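Local coordinates for DUF416 domain-containing protein (Shewanella baltica, PDB 2Q9R) that is of unknown function but belongs to the all-helical DUF416 family and has a pocket that can hold benzoic acid, at residues A[9-14]-A[168-173]; A[56-61]-A[178-183]; A[75-80]-A[97-102]; A[122-127]-A[156-161]. All coordinates share one frame; numbering follows the deposited sequence. Where two conformers were deposited one is given.

Overall arrangement
All four contacts join helices of one all-helical chain, yet their chemistry does not simply follow depth. Contact 1 lies on the surface, about 17 Å from the chain centre, and is a salt bridge with a water beside it. Contact 4 is buried, about 9 Å from that centre, and is also polar, with Arg30 and Gln162 as further partners; both use helix 153-170, and Phe9 of contact 1 packs on Lys122 of contact 4. Contacts 2 and 3 are apolar, the former partly buried, the latter buried; Leu57 and Ile102 touch between them. Contacts 3 and 4 meet through a probable hydrogen bond between Thr127 and Asp97, while Leu179 and Leu183 of contact 2 pack against Ile168 of contact 1.

Contact 1: residues A[9-14]-A[168-173]; sequences FKRLKA and IIEENP
Arg11 and Glu170 carry this contact by themselves, their side chains crossing at about a right angle. The tight part is a salt bridge in which Arg11 NH1 donates to Glu170 OE2 at 2.5 Å. OE2 sits at the edge of the guanidinium, only 4° out of its plane, and receives the proton on its syn lone pair. The N-H...O angle of 134° shows a bent bond, and its short length deserves caution. Beside it the second oxygen, Glu170 OE1, lies 3.3 Å from Arg11 CD, so the carboxylate also rests against the aliphatic part of the arginine, whose chain bends at chi3 (-76°) to bring the guanidinium round to it. In fold terms the pair ties the short N-terminal helix 8-14 to the last turn of helix 153-170 in an all-helical domain. The inward sides of both segments meet other helices: Leu12 packs on Leu166 and Phe23, and Ile169 on Leu22 and Phe23. The contact is looser between the backbones, 8.2 Å apart at the CA atoms of Arg11 and Glu170, where a water forms a bridge, donating to Arg11 O at 2.8 Å and to Glu170 OE1 at 2.6 Å. Neither touching residue is buried, which marks a surface contact. A methionine in place of Arg11 would probably leave the Glu170 carboxylate without its charged mate and freer to turn. Arg11 NH2 also makes a weak bond to Asn163 OD1.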
loop_
_atom_site.group_PDB
_atom_site.type_symbol
_atom_site.label_atom_id
_atom_site.label_comp_id
_atom_site.label_asym_id
_atom_site.label_seq_id
_atom_site.Cartn_x
_atom_site.Cartn_y
_atom_site.Cartn_z
ATOM N N PHE A 9 13.743 1.111 -19.728
ATOM C CA PHE A 9 13.010 1.169 -21.000
ATOM C C PHE A 9 13.832 0.769 -22.171
ATOM O O PHE A 9 13.278 0.266 -23.151
ATOM C CB PHE A 9 12.353 2.532 -21.271
ATOM C CG PHE A 9 11.090 2.739 -20.495
ATOM C CD1 PHE A 9 9.915 2.088 -20.876
ATOM C CD2 PHE A 9 11.083 3.544 -19.359
ATOM C CE1 PHE A 9 8.740 2.263 -20.158
ATOM C CE2 PHE A 9 9.912 3.742 -18.634
ATOM C CZ PHE A 9 8.737 3.080 -19.017
ATOM N N LYS A 10 15.145 0.995 -22.118
ATOM C CA LYS A 10 15.978 0.499 -23.211
ATOM C C LYS A 10 15.889 -1.050 -23.232
ATOM O O LYS A 10 15.920 -1.663 -24.299
ATOM C CB LYS A 10 17.426 1.026 -23.129
ATOM N N ARG A 11 15.763 -1.660 -22.049
ATOM C CA ARG A 11 15.772 -3.119 -21.893
ATOM C C ARG A 11 14.426 -3.695 -22.317
ATOM O O ARG A 11 14.322 -4.727 -23.025
ATOM C CB ARG A 11 16.025 -3.503 -20.427
ATOM C CG ARG A 11 17.459 -3.369 -19.930
ATOM C CD ARG A 11 17.666 -4.200 -18.664
ATOM N NE ARG A 11 17.074 -3.579 -17.498
ATOM C CZ ARG A 11 16.480 -4.207 -16.482
ATOM N NH1 ARG A 11 16.312 -5.505 -16.454
ATOM N NH2 ARG A 11 15.992 -3.495 -15.474
ATOM N N LEU A 12 13.386 -2.968 -21.959
ATOM C CA LEU A 12 12.039 -3.337 -22.351
ATOM C C LEU A 12 11.901 -3.269 -23.864
ATOM O O LEU A 12 11.352 -4.186 -24.507
ATOM C CB LEU A 12 11.057 -2.407 -21.629
ATOM C CG LEU A 12 9.587 -2.717 -21.599
ATOM C CD1 LEU A 12 9.350 -4.143 -21.128
ATOM C CD2 LEU A 12 8.908 -1.707 -20.697
ATOM N N LYS A 13 12.433 -2.212 -24.457
ATOM C CA LYS A 13 12.339 -2.044 -25.909
ATOM C C LYS A 13 13.178 -3.099 -26.670
ATOM O O LYS A 13 12.834 -3.493 -27.790
ATOM C CB LYS A 13 12.770 -0.638 -26.314
ATOM C CG LYS A 13 11.791 0.454 -25.873
ATOM C CD LYS A 13 12.393 1.850 -25.996
ATOM C CE LYS A 13 11.430 2.933 -25.485
ATOM N NZ LYS A 13 11.894 4.322 -25.842
ATOM N N ALA A 14 14.264 -3.540 -26.044
ATOM C CA ALA A 14 15.130 -4.582 -26.605
ATOM C C ALA A 14 14.505 -5.981 -26.594
ATOM O O ALA A 14 14.972 -6.868 -27.288
ATOM C CB ALA A 14 16.475 -4.579 -25.885
ATOM N N ILE A 168 13.247 -11.835 -15.458
ATOM C CA ILE A 168 13.002 -13.242 -15.741
ATOM C C ILE A 168 12.733 -13.457 -17.241
ATOM O O ILE A 168 13.234 -14.429 -17.833
ATOM C CB ILE A 168 11.969 -13.897 -14.779
ATOM C CG1 ILE A 168 11.878 -15.404 -15.048
ATOM C CG2 ILE A 168 10.603 -13.202 -14.801
ATOM C CD1 ILE A 168 11.546 -16.246 -13.789
ATOM N N ILE A 169 12.029 -12.532 -17.875
ATOM C CA ILE A 169 11.793 -12.650 -19.316
ATOM C C ILE A 169 13.060 -12.465 -20.116
ATOM O O ILE A 169 13.312 -13.219 -21.060
ATOM C CB ILE A 169 10.679 -11.667 -19.777
ATOM C CG1 ILE A 169 9.370 -12.054 -19.058
ATOM C CG2 ILE A 169 10.500 -11.648 -21.295
ATOM C CD1 ILE A 169 8.234 -11.022 -19.198
ATOM N N GLU A 170 13.881 -11.495 -19.733
ATOM C CA GLU A 170 15.018 -11.174 -20.538
ATOM C C GLU A 170 16.157 -12.188 -20.464
ATOM O O GLU A 170 16.958 -12.289 -21.390
ATOM C CB GLU A 170 15.465 -9.724 -20.306
ATOM C CG GLU A 170 16.414 -9.475 -19.232
ATOM C CD GLU A 170 16.445 -7.992 -18.853
ATOM O OE1 GLU A 170 16.433 -7.083 -19.732
ATOM O OE2 GLU A 170 16.491 -7.750 -17.636
ATOM N N GLU A 171 16.189 -12.982 -19.405
ATOM C CA GLU A 171 17.208 -14.007 -19.290
ATOM C C GLU A 171 16.890 -15.253 -20.124
ATOM O O GLU A 171 17.665 -16.202 -20.162
ATOM C CB GLU A 171 17.453 -14.346 -17.817
ATOM C CG GLU A 171 16.371 -15.167 -17.134
ATOM C CD GLU A 171 16.616 -15.322 -15.625
ATOM O OE1 GLU A 171 17.301 -14.457 -15.007
ATOM O OE2 GLU A 171 16.100 -16.311 -15.063
ATOM N N ASN A 172 15.758 -15.224 -20.809
ATOM C CA ASN A 172 15.307 -16.302 -21.657
ATOM C C ASN A 172 15.185 -15.781 -23.086
ATOM O O ASN A 172 14.334 -14.931 -23.370
ATOM C CB ASN A 172 13.956 -16.813 -21.136
ATOM C CG ASN A 172 14.077 -17.460 -19.756
ATOM O OD1 ASN A 172 14.759 -18.468 -19.609
ATOM N ND2 ASN A 172 13.454 -16.861 -18.740
ATOM N N PRO A 173 16.024 -16.285 -23.993
ATOM C CA PRO A 173 16.037 -15.714 -25.342
ATOM C C PRO A 173 14.679 -15.813 -26.053
ATOM O O PRO A 173 14.332 -14.922 -26.816
ATOM C CB PRO A 173 17.108 -16.517 -26.071
ATOM C CG PRO A 173 17.337 -17.778 -25.242
ATOM C CD PRO A 173 16.977 -17.412 -23.831
HETATM O O HOH W 1 16.214 -6.665 -22.338
#

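Contact 2: residues A[56-61]-A[178-183]; sequences LLWQSL and ELVKGL
Val180 is the hub of this contact: it reaches Trp58 with one methyl and sits against Leu61 with both. Its CG1 approaches the indole at the edge, near the ring plane, and lies 3.6 Å from Trp58 CE3. The two side chains run past each other in opposite directions, so the benzo edge of the indole slides alongside the valine, and Trp58 CZ3 comes 3.8 Å from Val180 O. That CG1 stands anti to the backbone N (chi1 176°) is what turns it to the indole. Leu61 meets the valine through its CB, which is 3.9 Å from Val180 CG1 and 4.0 Å from Val180 CG2. The segments belong to helix 47-62 and helix 177-190, which pack nearly antiparallel in this helical fold: their local axes approach to 10.2 Å and make an angle of 156°. The side-chain pairs across the segments are apolar, and the far end of the ring is in looser touch, with Trp58 CH2 4.4 Å from Leu183 C. The polar end of the indole is satisfied elsewhere, since Trp58 NE1 is hydrogen-bonded to Gln29 OE1, and Arg184 makes a cation-pi contact with the ring. Trp58 and Leu61 also touch Thr25 of helix 17-42, and Leu183 leans on Leu165 and Ile168 of helix 153-170.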
loop_
_atom_site.group_PDB
_atom_site.type_symbol
_atom_site.label_atom_id
_atom_site.label_comp_id
_atom_site.label_asym_id
_atom_site.label_seq_id
_atom_site.Cartn_x
_atom_site.Cartn_y
_atom_site.Cartn_z
ATOM N N LEU A 56 -7.568 -15.689 -23.230
ATOM C CA LEU A 56 -7.172 -15.712 -24.628
ATOM C C LEU A 56 -5.787 -15.093 -24.828
ATOM O O LEU A 56 -4.996 -15.605 -25.604
ATOM C CB LEU A 56 -8.252 -15.023 -25.491
ATOM C CG LEU A 56 -9.613 -15.755 -25.606
ATOM C CD1 LEU A 56 -10.684 -14.880 -26.292
ATOM C CD2 LEU A 56 -9.485 -17.037 -26.403
ATOM N N LEU A 57 -5.453 -14.020 -24.107
ATOM C CA LEU A 57 -4.090 -13.479 -24.197
ATOM C C LEU A 57 -3.054 -14.482 -23.670
ATOM O O LEU A 57 -1.978 -14.649 -24.268
ATOM C CB LEU A 57 -3.949 -12.141 -23.450
ATOM C CG LEU A 57 -4.685 -10.990 -24.148
ATOM C CD1 LEU A 57 -5.006 -9.863 -23.161
ATOM C CD2 LEU A 57 -3.940 -10.488 -25.384
ATOM N N TRP A 58 -3.362 -15.147 -22.567
ATOM C CA TRP A 58 -2.442 -16.169 -22.062
ATOM C C TRP A 58 -2.280 -17.292 -23.095
ATOM O O TRP A 58 -1.154 -17.703 -23.394
ATOM C CB TRP A 58 -2.884 -16.725 -20.724
ATOM C CG TRP A 58 -2.647 -15.774 -19.596
ATOM C CD1 TRP A 58 -3.594 -15.150 -18.856
ATOM C CD2 TRP A 58 -1.383 -15.330 -19.086
ATOM N NE1 TRP A 58 -3.003 -14.342 -17.904
ATOM C CE2 TRP A 58 -1.648 -14.441 -18.021
ATOM C CE3 TRP A 58 -0.057 -15.601 -19.408
ATOM C CZ2 TRP A 58 -0.635 -13.801 -17.322
ATOM C CZ3 TRP A 58 0.955 -14.993 -18.675
ATOM C CH2 TRP A 58 0.663 -14.129 -17.643
ATOM N N GLN A 59 -3.405 -17.799 -23.613
ATOM C CA GLN A 59 -3.356 -18.872 -24.600
ATOM C C GLN A 59 -2.600 -18.472 -25.854
ATOM O O GLN A 59 -1.944 -19.310 -26.496
ATOM C CB GLN A 59 -4.765 -19.310 -24.974
ATOM C CG GLN A 59 -5.482 -20.105 -23.904
ATOM C CD GLN A 59 -4.810 -21.416 -23.700
ATOM O OE1 GLN A 59 -4.554 -22.143 -24.669
ATOM N NE2 GLN A 59 -4.465 -21.728 -22.436
ATOM N N SER A 60 -2.695 -17.203 -26.237
ATOM C CA SER A 60 -1.944 -16.724 -27.407
ATOM C C SER A 60 -0.457 -16.905 -27.239
ATOM O O SER A 60 0.277 -17.100 -28.233
ATOM C CB SER A 60 -2.193 -15.251 -27.681
ATOM O OG SER A 60 -3.590 -15.070 -27.791
ATOM N N LEU A 61 -0.007 -16.833 -25.995
ATOM C CA LEU A 61 1.407 -17.035 -25.705
ATOM C C LEU A 61 1.805 -18.511 -25.667
ATOM O O LEU A 61 2.953 -18.810 -25.935
ATOM C CB LEU A 61 1.792 -16.338 -24.396
ATOM C CG LEU A 61 1.638 -14.807 -24.400
ATOM C CD1 LEU A 61 1.503 -14.246 -22.966
ATOM C CD2 LEU A 61 2.792 -14.159 -25.148
ATOM N N GLU A 178 6.611 -23.106 -19.977
ATOM C CA GLU A 178 6.845 -23.157 -18.549
ATOM C C GLU A 178 6.933 -21.748 -17.986
ATOM O O GLU A 178 6.457 -21.479 -16.882
ATOM C CB GLU A 178 8.131 -23.935 -18.227
ATOM C CG GLU A 178 8.254 -25.279 -18.962
ATOM C CD GLU A 178 8.943 -25.181 -20.353
ATOM O OE1 GLU A 178 10.141 -24.801 -20.427
ATOM O OE2 GLU A 178 8.282 -25.495 -21.371
ATOM N N LEU A 179 7.547 -20.854 -18.745
ATOM C CA LEU A 179 7.720 -19.481 -18.319
ATOM C C LEU A 179 6.356 -18.806 -18.268
ATOM O O LEU A 179 5.997 -18.203 -17.266
ATOM C CB LEU A 179 8.666 -18.762 -19.279
ATOM C CG LEU A 179 8.978 -17.281 -19.058
ATOM C CD1 LEU A 179 9.469 -17.096 -17.640
ATOM C CD2 LEU A 179 10.004 -16.792 -20.115
ATOM N N VAL A 180 5.587 -18.932 -19.344
ATOM C CA VAL A 180 4.260 -18.315 -19.405
ATOM C C VAL A 180 3.375 -18.838 -18.271
ATOM O O VAL A 180 2.785 -18.055 -17.504
ATOM C CB VAL A 180 3.623 -18.543 -20.774
ATOM C CG1 VAL A 180 2.204 -18.000 -20.841
ATOM C CG2 VAL A 180 4.494 -17.890 -21.864
ATOM N N LYS A 181 3.307 -20.162 -18.133
ATOM C CA LYS A 181 2.513 -20.772 -17.061
ATOM C C LYS A 181 2.919 -20.299 -15.693
ATOM O O LYS A 181 2.061 -20.061 -14.852
ATOM C CB LYS A 181 2.569 -22.320 -17.094
ATOM C CG LYS A 181 2.301 -23.029 -15.691
ATOM C CD LYS A 181 2.138 -24.588 -15.765
ATOM N N GLY A 182 4.217 -20.221 -15.447
ATOM C CA GLY A 182 4.707 -19.888 -14.124
ATOM C C GLY A 182 4.422 -18.448 -13.749
ATOM O O GLY A 182 4.083 -18.150 -12.614
ATOM N N LEU A 183 4.570 -17.548 -14.702
ATOM C CA LEU A 183 4.265 -16.153 -14.446
ATOM C C LEU A 183 2.762 -15.977 -14.197
ATOM O O LEU A 183 2.367 -15.311 -13.255
ATOM C CB LEU A 183 4.771 -15.258 -15.582
ATOM C CG LEU A 183 6.289 -15.107 -15.637
ATOM C CD1 LEU A 183 6.611 -14.289 -16.870
ATOM C CD2 LEU A 183 6.875 -14.483 -14.378
#

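Contact 3: residues A[75-80]-A[97-102]; sequences QRLEDN and DAVVAI
Asn80, whose backbone O lies 4.2 Å from Val99 CG1, carries a flat amide that turns back to the helix it follows, 70-79. Its ND2 donates to Arg76 O at 2.8 Å in a nearly straight bond (171°), with the acceptor in the amide plane. Arg76 O thus takes two donors, Asn80 ND2 and Asn80 N, from opposite sides of its carbonyl plane. A second amide, that of Gln75, more than a turn earlier, offers NE2, again with the acceptor in its own plane, to Asp79 OD1, which is met from above the carboxylate plane. Across the contact the groups are branched and apolar. Leu77 sends its two methyls to different partners: CD2 lies 3.7 Å from Val99 CG2, and CD1 lies 3.9 Å from Ile102 CG2. The leucine and valine slide past each other in opposite directions, whereas the leucine and isoleucine cross at about a right angle. Val99 CG2, placed anti to its backbone N, also approaches Leu77 O at 3.4 Å. Here the C-terminal end of helix 70-79 packs on helix 92-111, with Ile102 reaching on to Cys28 of helix 17-42 and Leu50 of helix 47-62. Asn80 OD1 is bonded to Asp46 N and to a glycerol probably from the crystallisation liquor, while Asn80 O is hydrogen-bonded to Tyr35 OH. The chemistry divides accordingly: contact across the segments rests on methyl packing, while hydrogen bonds within the helix end and to residues beyond it take up the polar atoms of Asn80.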
loop_
_atom_site.group_PDB
_atom_site.type_symbol
_atom_site.label_atom_id
_atom_site.label_comp_id
_atom_site.label_asym_id
_atom_site.label_seq_id
_atom_site.Cartn_x
_atom_site.Cartn_y
_atom_site.Cartn_z
ATOM N N GLN A 75 -14.758 -4.778 -28.844
ATOM C CA GLN A 75 -16.058 -4.149 -28.686
ATOM C C GLN A 75 -16.684 -4.435 -27.331
ATOM O O GLN A 75 -17.272 -3.550 -26.717
ATOM C CB GLN A 75 -17.012 -4.555 -29.830
ATOM C CG GLN A 75 -18.315 -3.800 -29.790
ATOM C CD GLN A 75 -18.093 -2.314 -29.951
ATOM O OE1 GLN A 75 -17.551 -1.878 -30.962
ATOM N NE2 GLN A 75 -18.479 -1.528 -28.938
ATOM N N ARG A 76 -16.593 -5.674 -26.867
ATOM C CA ARG A 76 -17.108 -6.006 -25.527
ATOM C C ARG A 76 -16.339 -5.288 -24.433
ATOM O O ARG A 76 -16.927 -4.820 -23.453
ATOM C CB ARG A 76 -17.074 -7.507 -25.261
ATOM C CG ARG A 76 -18.108 -8.283 -26.055
ATOM C CD ARG A 76 -18.496 -9.579 -25.362
ATOM N NE ARG A 76 -19.371 -10.376 -26.227
ATOM C CZ ARG A 76 -18.984 -11.389 -27.016
ATOM N NH1 ARG A 76 -17.708 -11.791 -27.071
ATOM N NH2 ARG A 76 -19.894 -12.021 -27.755
ATOM N N LEU A 77 -15.030 -5.205 -24.600
ATOM C CA LEU A 77 -14.226 -4.442 -23.657
ATOM C C LEU A 77 -14.691 -2.981 -23.585
ATOM O O LEU A 77 -14.876 -2.443 -22.488
ATOM C CB LEU A 77 -12.745 -4.565 -24.004
ATOM C CG LEU A 77 -12.147 -5.971 -23.698
ATOM C CD1 LEU A 77 -10.842 -6.278 -24.456
ATOM C CD2 LEU A 77 -11.927 -6.099 -22.190
ATOM N N GLU A 78 -14.896 -2.352 -24.742
ATOM C CA GLU A 78 -15.317 -0.962 -24.743
ATOM C C GLU A 78 -16.689 -0.814 -24.077
ATOM O O GLU A 78 -16.867 0.098 -23.272
ATOM C CB GLU A 78 -15.285 -0.356 -26.152
ATOM C CG GLU A 78 -15.330 1.203 -26.186
ATOM C CD GLU A 78 -14.160 1.881 -25.465
ATOM O OE1 GLU A 78 -13.041 1.308 -25.426
ATOM O OE2 GLU A 78 -14.362 3.001 -24.933
ATOM N N ASP A 79 -17.622 -1.731 -24.356
ATOM C CA ASP A 79 -18.949 -1.707 -23.728
ATOM C C ASP A 79 -18.858 -1.771 -22.217
ATOM O O ASP A 79 -19.714 -1.260 -21.512
ATOM C CB ASP A 79 -19.821 -2.870 -24.233
ATOM C CG ASP A 79 -20.227 -2.721 -25.711
ATOM O OD1 ASP A 79 -20.156 -1.594 -26.250
ATOM O OD2 ASP A 79 -20.599 -3.739 -26.333
ATOM N N ASN A 80 -17.811 -2.405 -21.720
ATOM C CA ASN A 80 -17.589 -2.525 -20.283
ATOM C C ASN A 80 -16.566 -1.546 -19.679
ATOM O O ASN A 80 -16.058 -1.763 -18.561
ATOM C CB ASN A 80 -17.176 -3.971 -19.987
ATOM C CG ASN A 80 -18.340 -4.913 -20.066
ATOM O OD1 ASN A 80 -19.066 -5.066 -19.104
ATOM N ND2 ASN A 80 -18.549 -5.511 -21.235
ATOM N N ASP A 97 -8.522 1.929 -16.330
ATOM C CA ASP A 97 -7.142 1.687 -16.727
ATOM C C ASP A 97 -6.929 0.194 -17.000
ATOM O O ASP A 97 -6.256 -0.161 -17.939
ATOM C CB ASP A 97 -6.162 2.118 -15.616
ATOM C CG ASP A 97 -6.050 3.639 -15.408
ATOM O OD1 ASP A 97 -6.591 4.458 -16.182
ATOM O OD2 ASP A 97 -5.324 4.020 -14.455
ATOM N N ALA A 98 -7.543 -0.649 -16.173
ATOM C CA ALA A 98 -7.469 -2.112 -16.300
ATOM C C ALA A 98 -8.052 -2.589 -17.612
ATOM O O ALA A 98 -7.417 -3.352 -18.330
ATOM C CB ALA A 98 -8.189 -2.807 -15.168
ATOM N N VAL A 99 -9.263 -2.139 -17.920
ATOM C CA VAL A 99 -9.916 -2.576 -19.183
ATOM C C VAL A 99 -9.202 -1.921 -20.375
ATOM O O VAL A 99 -8.932 -2.593 -21.409
ATOM C CB VAL A 99 -11.503 -2.405 -19.128
ATOM C CG1 VAL A 99 -11.908 -0.994 -18.769
ATOM C CG2 VAL A 99 -12.174 -2.853 -20.436
ATOM N N VAL A 100 -8.777 -0.663 -20.221
ATOM C CA VAL A 100 -8.116 0.031 -21.340
ATOM C C VAL A 100 -6.733 -0.596 -21.674
ATOM O O VAL A 100 -6.335 -0.697 -22.855
ATOM C CB VAL A 100 -8.008 1.569 -21.096
ATOM C CG1 VAL A 100 -7.001 2.207 -22.031
ATOM C CG2 VAL A 100 -9.405 2.264 -21.202
ATOM N N ALA A 101 -6.021 -1.041 -20.658
ATOM C CA ALA A 101 -4.773 -1.830 -20.862
ATOM C C ALA A 101 -4.980 -3.095 -21.695
ATOM O O ALA A 101 -4.214 -3.399 -22.587
ATOM C CB ALA A 101 -4.164 -2.201 -19.504
ATOM N N ILE A 102 -6.012 -3.853 -21.353
ATOM C CA ILE A 102 -6.305 -5.077 -22.060
ATOM C C ILE A 102 -6.678 -4.734 -23.489
ATOM O O ILE A 102 -6.175 -5.377 -24.432
ATOM C CB ILE A 102 -7.418 -5.900 -21.354
ATOM C CG1 ILE A 102 -6.907 -6.348 -19.976
ATOM C CG2 ILE A 102 -7.790 -7.094 -22.212
ATOM C CD1 ILE A 102 -8.000 -6.798 -18.978
#

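Contact 4: residues A[122-127]-A[156-161]; sequences KLSSST and EEEKEL
Ser124 and Glu158 join helix 120-136 to helix 153-170 in the interior of this all-helical domain, and their torsions help to bring them together. The serine OG lies opposite its backbone N (chi1 -175°), which sends the hydroxyl across to the glutamate, where it donates to Glu158 OE2 at 2.5 Å. That separation is very short and its exact value should be read with reserve. The glutamate likewise starts with CG anti to its backbone N, then bends at chi2 (73°), and the carboxylate swings round beside the serine, bringing Glu158 OE2 to 3.2 Å from Ser124 CB. Its CG meanwhile rests 4.2 Å from Ser125 CB, and these are the nearest backbones, with the CA atoms of Ser125 and Glu158 6.7 Å apart. The N-H of Ser125 also comes near OE2, but its angle is too poor for a bond. The carboxylate is buried and well supplied: OE1 makes a salt bridge with Arg30 NH1 of helix 17-42, and OE2 takes a second bond from Gln162 NE2. With a leucine in place of Glu158 the Ser124 hydroxyl would probably be left without its bond across the helices, and the Arg30 charge without this carboxylate. Each of the other two serines turns its hydroxyl back to its own helix: Ser125 OG bonds to Ser121 O, and Ser126 OG donates to Lys122 O at 2.6 Å. That Lys122 oxygen also accepts from Ser126 N at 2.8 Å, the two donors reaching it from opposite faces of the carbonyl plane.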
loop_
_atom_site.group_PDB
_atom_site.type_symbol
_atom_site.label_atom_id
_atom_site.label_comp_id
_atom_site.label_asym_id
_atom_site.label_seq_id
_atom_site.Cartn_x
_atom_site.Cartn_y
_atom_site.Cartn_z
ATOM N N LYS A 122 3.991 1.922 -18.641
ATOM C CA LYS A 122 3.617 3.245 -18.176
ATOM C C LYS A 122 2.178 3.312 -17.675
ATOM O O LYS A 122 1.853 4.018 -16.719
ATOM C CB LYS A 122 3.792 4.231 -19.318
ATOM C CG LYS A 122 5.273 4.466 -19.695
ATOM C CD LYS A 122 5.410 5.448 -20.873
ATOM C CE LYS A 122 6.888 5.817 -21.180
ATOM N NZ LYS A 122 6.996 6.771 -22.345
ATOM N N LEU A 123 1.285 2.580 -18.321
ATOM C CA LEU A 123 -0.089 2.572 -17.892
ATOM C C LEU A 123 -0.147 2.019 -16.477
ATOM O O LEU A 123 -0.756 2.610 -15.576
ATOM C CB LEU A 123 -0.916 1.773 -18.882
ATOM C CG LEU A 123 -2.415 1.735 -18.633
ATOM C CD1 LEU A 123 -3.174 1.441 -19.938
ATOM C CD2 LEU A 123 -2.704 0.688 -17.562
ATOM N N SER A 124 0.581 0.923 -16.253
ATOM C CA SER A 124 0.576 0.276 -14.950
ATOM C C SER A 124 1.141 1.186 -13.900
ATOM O O SER A 124 0.533 1.309 -12.838
ATOM C CB SER A 124 1.363 -1.040 -14.966
ATOM O OG SER A 124 1.249 -1.711 -13.714
ATOM N N SER A 125 2.291 1.820 -14.186
ATOM C CA SER A 125 2.899 2.664 -13.211
ATOM C C SER A 125 2.110 3.956 -12.980
ATOM O O SER A 125 2.065 4.475 -11.853
ATOM C CB SER A 125 4.390 2.899 -13.493
ATOM O OG SER A 125 4.575 3.457 -14.757
ATOM N N SER A 126 1.488 4.488 -14.013
ATOM C CA SER A 126 0.697 5.701 -13.819
ATOM C C SER A 126 -0.505 5.482 -12.923
ATOM O O SER A 126 -0.890 6.372 -12.175
ATOM C CB SER A 126 0.211 6.222 -15.162
ATOM O OG SER A 126 1.341 6.458 -15.974
ATOM N N THR A 127 -1.131 4.312 -13.035
ATOM C CA THR A 127 -2.248 3.990 -12.171
ATOM C C THR A 127 -1.819 4.132 -10.717
ATOM O O THR A 127 -2.522 4.724 -9.873
ATOM C CB THR A 127 -2.817 2.558 -12.466
ATOM O OG1 THR A 127 -3.258 2.521 -13.822
ATOM C CG2 THR A 127 -3.985 2.254 -11.585
ATOM N N GLU A 156 7.113 1.595 -4.798
ATOM C CA GLU A 156 8.360 0.854 -4.760
ATOM C C GLU A 156 8.109 -0.583 -5.188
ATOM O O GLU A 156 8.924 -1.168 -5.872
ATOM C CB GLU A 156 8.945 0.865 -3.338
ATOM C CG GLU A 156 10.362 0.291 -3.251
ATOM C CD GLU A 156 11.378 1.053 -4.149
ATOM O OE1 GLU A 156 11.322 2.325 -4.220
ATOM O OE2 GLU A 156 12.224 0.363 -4.787
ATOM N N GLU A 157 6.973 -1.143 -4.786
ATOM C CA GLU A 157 6.564 -2.487 -5.187
ATOM C C GLU A 157 6.289 -2.584 -6.676
ATOM O O GLU A 157 6.690 -3.542 -7.336
ATOM C CB GLU A 157 5.353 -2.929 -4.358
ATOM C CG GLU A 157 5.801 -3.398 -2.977
ATOM C CD GLU A 157 4.697 -3.908 -2.047
ATOM O OE1 GLU A 157 3.531 -4.079 -2.487
ATOM O OE2 GLU A 157 5.009 -4.156 -0.852
ATOM N N GLU A 158 5.606 -1.585 -7.213
ATOM C CA GLU A 158 5.429 -1.499 -8.653
ATOM C C GLU A 158 6.754 -1.558 -9.404
ATOM O O GLU A 158 6.932 -2.374 -10.318
ATOM C CB GLU A 158 4.637 -0.243 -9.017
ATOM C CG GLU A 158 4.390 -0.032 -10.516
ATOM C CD GLU A 158 3.347 -0.976 -11.118
ATOM O OE1 GLU A 158 2.696 -1.733 -10.382
ATOM O OE2 GLU A 158 3.185 -0.960 -12.353
ATOM N N LYS A 159 7.692 -0.706 -9.012
ATOM C CA LYS A 159 9.029 -0.736 -9.604
ATOM C C LYS A 159 9.732 -2.073 -9.491
ATOM O O LYS A 159 10.356 -2.537 -10.467
ATOM C CB LYS A 159 9.919 0.353 -8.972
ATOM C CG LYS A 159 11.318 0.394 -9.588
ATOM C CD LYS A 159 12.259 1.353 -8.848
ATOM C CE LYS A 159 13.709 0.905 -8.955
ATOM N NZ LYS A 159 14.642 1.946 -8.426
ATOM N N GLU A 160 9.680 -2.665 -8.298
ATOM C CA GLU A 160 10.302 -3.963 -8.047
ATOM C C GLU A 160 9.647 -5.100 -8.837
ATOM O O GLU A 160 10.336 -5.916 -9.446
ATOM C CB GLU A 160 10.324 -4.253 -6.527
ATOM C CG GLU A 160 11.372 -3.389 -5.796
ATOM C CD GLU A 160 11.292 -3.452 -4.245
ATOM O OE1 GLU A 160 10.573 -4.341 -3.717
ATOM O OE2 GLU A 160 11.945 -2.599 -3.584
ATOM N N LEU A 161 8.320 -5.138 -8.872
ATOM C CA LEU A 161 7.641 -6.153 -9.658
ATOM C C LEU A 161 7.922 -5.992 -11.167
ATOM O O LEU A 161 8.255 -6.959 -11.835
ATOM C CB LEU A 161 6.138 -6.143 -9.340
ATOM C CG LEU A 161 5.147 -7.142 -9.987
ATOM C CD1 LEU A 161 4.883 -6.838 -11.484
ATOM C CD2 LEU A 161 5.594 -8.563 -9.782
#